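Local coordinates for protein beta-N-acetylhexosaminidase (Bacteroides fragilis, PDB 4PYS) that probably hydrolyses terminal beta-linked N-acetylhexosamine residues from glycans, as a glycoside hydrolase of family 20, at residues I224-H229 against I286-D291. Residues are numbered along the deposited sequence; the frame is centred on the assembly and turned at random.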
loop_
_atom_site.group_PDB
_atom_site.type_symbol
_atom_site.label_atom_id
_atom_site.label_comp_id
_atom_site.label_asym_id
_atom_site.label_seq_id
_atom_site.Cartn_x
_atom_site.Cartn_y
_atom_site.Cartn_z
ATOM N N ILE A 224 7.184 9.474 -5.873
ATOM C CA ILE A 224 7.496 10.801 -6.381
ATOM C C ILE A 224 7.405 10.691 -7.893
ATOM O O ILE A 224 8.276 10.092 -8.527
ATOM C CB ILE A 224 8.915 11.228 -6.002
ATOM C CG1 ILE A 224 9.191 10.931 -4.523
ATOM C CG2 ILE A 224 9.127 12.718 -6.318
ATOM C CD1 ILE A 224 8.292 11.711 -3.566
ATOM N N ASP A 225 6.354 11.263 -8.469
ATOM C CA ASP A 225 6.102 11.119 -9.898
ATOM C C ASP A 225 7.004 11.972 -10.768
ATOM O O ASP A 225 7.140 13.176 -10.561
ATOM C CB ASP A 225 4.641 11.413 -10.218
ATOM C CG ASP A 225 3.814 10.175 -10.197
ATOM O OD1 ASP A 225 4.412 9.138 -9.866
ATOM O OD2 ASP A 225 2.606 10.221 -10.501
HETATM N N MSE A 226 7.611 11.323 -11.750
HETATM C CA MSE A 226 8.460 11.996 -12.711
HETATM C C MSE A 226 8.480 11.099 -13.947
HETATM O O MSE A 226 8.388 9.873 -13.823
HETATM C CB MSE A 226 9.861 12.197 -12.127
HETATM C CG MSE A 226 10.479 10.932 -11.554
HETATM SE SE MSE A 226 12.174 11.286 -10.650
HETATM C CE MSE A 226 11.463 12.139 -9.042
ATOM N N PRO A 227 8.571 11.700 -15.146
ATOM C CA PRO A 227 8.688 13.145 -15.383
ATOM C C PRO A 227 7.329 13.831 -15.461
ATOM O O PRO A 227 7.269 15.063 -15.452
ATOM C CB PRO A 227 9.375 13.206 -16.746
ATOM C CG PRO A 227 8.854 11.997 -17.462
ATOM C CD PRO A 227 8.643 10.932 -16.403
ATOM N N GLY A 228 6.257 13.046 -15.532
ATOM C CA GLY A 228 4.913 13.591 -15.642
ATOM C C GLY A 228 4.330 13.911 -14.279
ATOM O O GLY A 228 5.020 13.777 -13.266
ATOM N N HIS A 229 3.066 14.335 -14.252
ATOM C CA HIS A 229 2.413 14.764 -13.013
ATOM C C HIS A 229 3.237 15.827 -12.283
ATOM O O HIS A 229 3.396 15.782 -11.063
ATOM C CB HIS A 229 2.148 13.562 -12.107
ATOM C CG HIS A 229 1.343 12.488 -12.766
ATOM N ND1 HIS A 229 -0.027 12.401 -12.637
ATOM C CD2 HIS A 229 1.712 11.472 -13.580
ATOM C CE1 HIS A 229 -0.467 11.371 -13.339
ATOM N NE2 HIS A 229 0.567 10.791 -13.920
ATOM N N ILE A 286 11.345 2.596 -3.678
ATOM C CA ILE A 286 10.842 3.952 -3.931
ATOM C C ILE A 286 10.140 3.932 -5.276
ATOM O O ILE A 286 10.701 3.428 -6.254
ATOM C CB ILE A 286 12.001 4.966 -4.007
ATOM C CG1 ILE A 286 12.884 4.887 -2.757
ATOM C CG2 ILE A 286 11.463 6.386 -4.223
ATOM C CD1 ILE A 286 12.223 5.424 -1.484
ATOM N N HIS A 287 8.930 4.481 -5.338
ATOM C CA HIS A 287 8.143 4.443 -6.566
ATOM C C HIS A 287 8.395 5.749 -7.321
ATOM O O HIS A 287 8.266 6.825 -6.744
ATOM C CB HIS A 287 6.658 4.329 -6.221
ATOM C CG HIS A 287 5.807 3.768 -7.322
ATOM N ND1 HIS A 287 5.741 4.330 -8.582
ATOM C CD2 HIS A 287 4.956 2.712 -7.338
ATOM C CE1 HIS A 287 4.909 3.629 -9.332
ATOM N NE2 HIS A 287 4.415 2.645 -8.599
ATOM N N LEU A 288 8.760 5.658 -8.594
ATOM C CA LEU A 288 9.057 6.860 -9.376
ATOM C C LEU A 288 7.998 7.133 -10.443
ATOM O O LEU A 288 8.214 7.944 -11.344
ATOM C CB LEU A 288 10.442 6.758 -10.023
ATOM C CG LEU A 288 11.615 6.672 -9.047
ATOM C CD1 LEU A 288 12.941 6.566 -9.798
ATOM C CD2 LEU A 288 11.619 7.872 -8.091
ATOM N N GLY A 289 6.848 6.476 -10.335
ATOM C CA GLY A 289 5.800 6.641 -11.331
ATOM C C GLY A 289 6.234 6.199 -12.715
ATOM O O GLY A 289 6.437 5.018 -12.967
ATOM N N GLY A 290 6.380 7.149 -13.628
ATOM C CA GLY A 290 6.894 6.828 -14.944
ATOM C C GLY A 290 5.833 6.545 -15.989
ATOM O O GLY A 290 6.156 6.285 -17.147
ATOM N N ASP A 291 4.566 6.597 -15.590
ATOM C CA ASP A 291 3.463 6.439 -16.534
ATOM C C ASP A 291 3.529 7.486 -17.648
ATOM O O ASP A 291 4.274 8.466 -17.560
ATOM C CB ASP A 291 2.132 6.561 -15.800
ATOM C CG ASP A 291 1.981 7.899 -15.113
ATOM O OD1 ASP A 291 2.643 8.108 -14.070
ATOM O OD2 ASP A 291 1.215 8.745 -15.624
#
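The imidazole of His-229 meets Asp-291 at its edge and Asp-225 over one face. His-229 NE2 donates to Asp-291 OD2 at 2.7 Å, with the carboxylate oxygen in the ring plane and receiving the N-H on its syn lone pair, although the two planes lie 56° apart. Asp-225 OD2 sits 3.3 Å above the plane of the His-229 ring, displaced toward the rim. Two ring nitrogens suit histidine to this place, allowing one bond to Asp-291 and another, from ND1, to Glu-170. Asp-291 reaches the ring with CG between its own N and carbonyl carbon (chi1 59°). The second flat group, His-287, accepts the N-H of Gly-289 at ND1 in its ring plane, while NE2 bonds Gln-359; its ring also meets those of His-165 and Trp-341.

Backbone bonds join the loop after strand 219-223 to the end of strand 285-287: Ile-224 N to His-287 O (3.0 Å), then a weak one from Met-226 N to Leu-288 O (3.5 Å). Gly-289, at positive phi, brings a bare CA to 3.2 Å from Asp-225 OD1, an approach that suits a residue without a side chain. Met-226 SE (selenomethionine) and Leu-288 CD2 meet at 4.3 Å, their apolar ends packed beside helices 264-280 and 316-333.

The contact lies in loops following strands of the family 20 catalytic barrel, and His-287 to Asp-291 match the start of the family's His-X-Gly-Gly-Asp-Glu motif, whose acids probably serve in catalysis as in relatives. Glycerol bound near Asp-291 is consistent with a pocket. Asp-225 OD2 and Asp-291 OD1 are only 4.1 Å apart, and the bonds to Asp-291 and Glu-170 fix the rotation of the imidazole beside these closely spaced carboxylates.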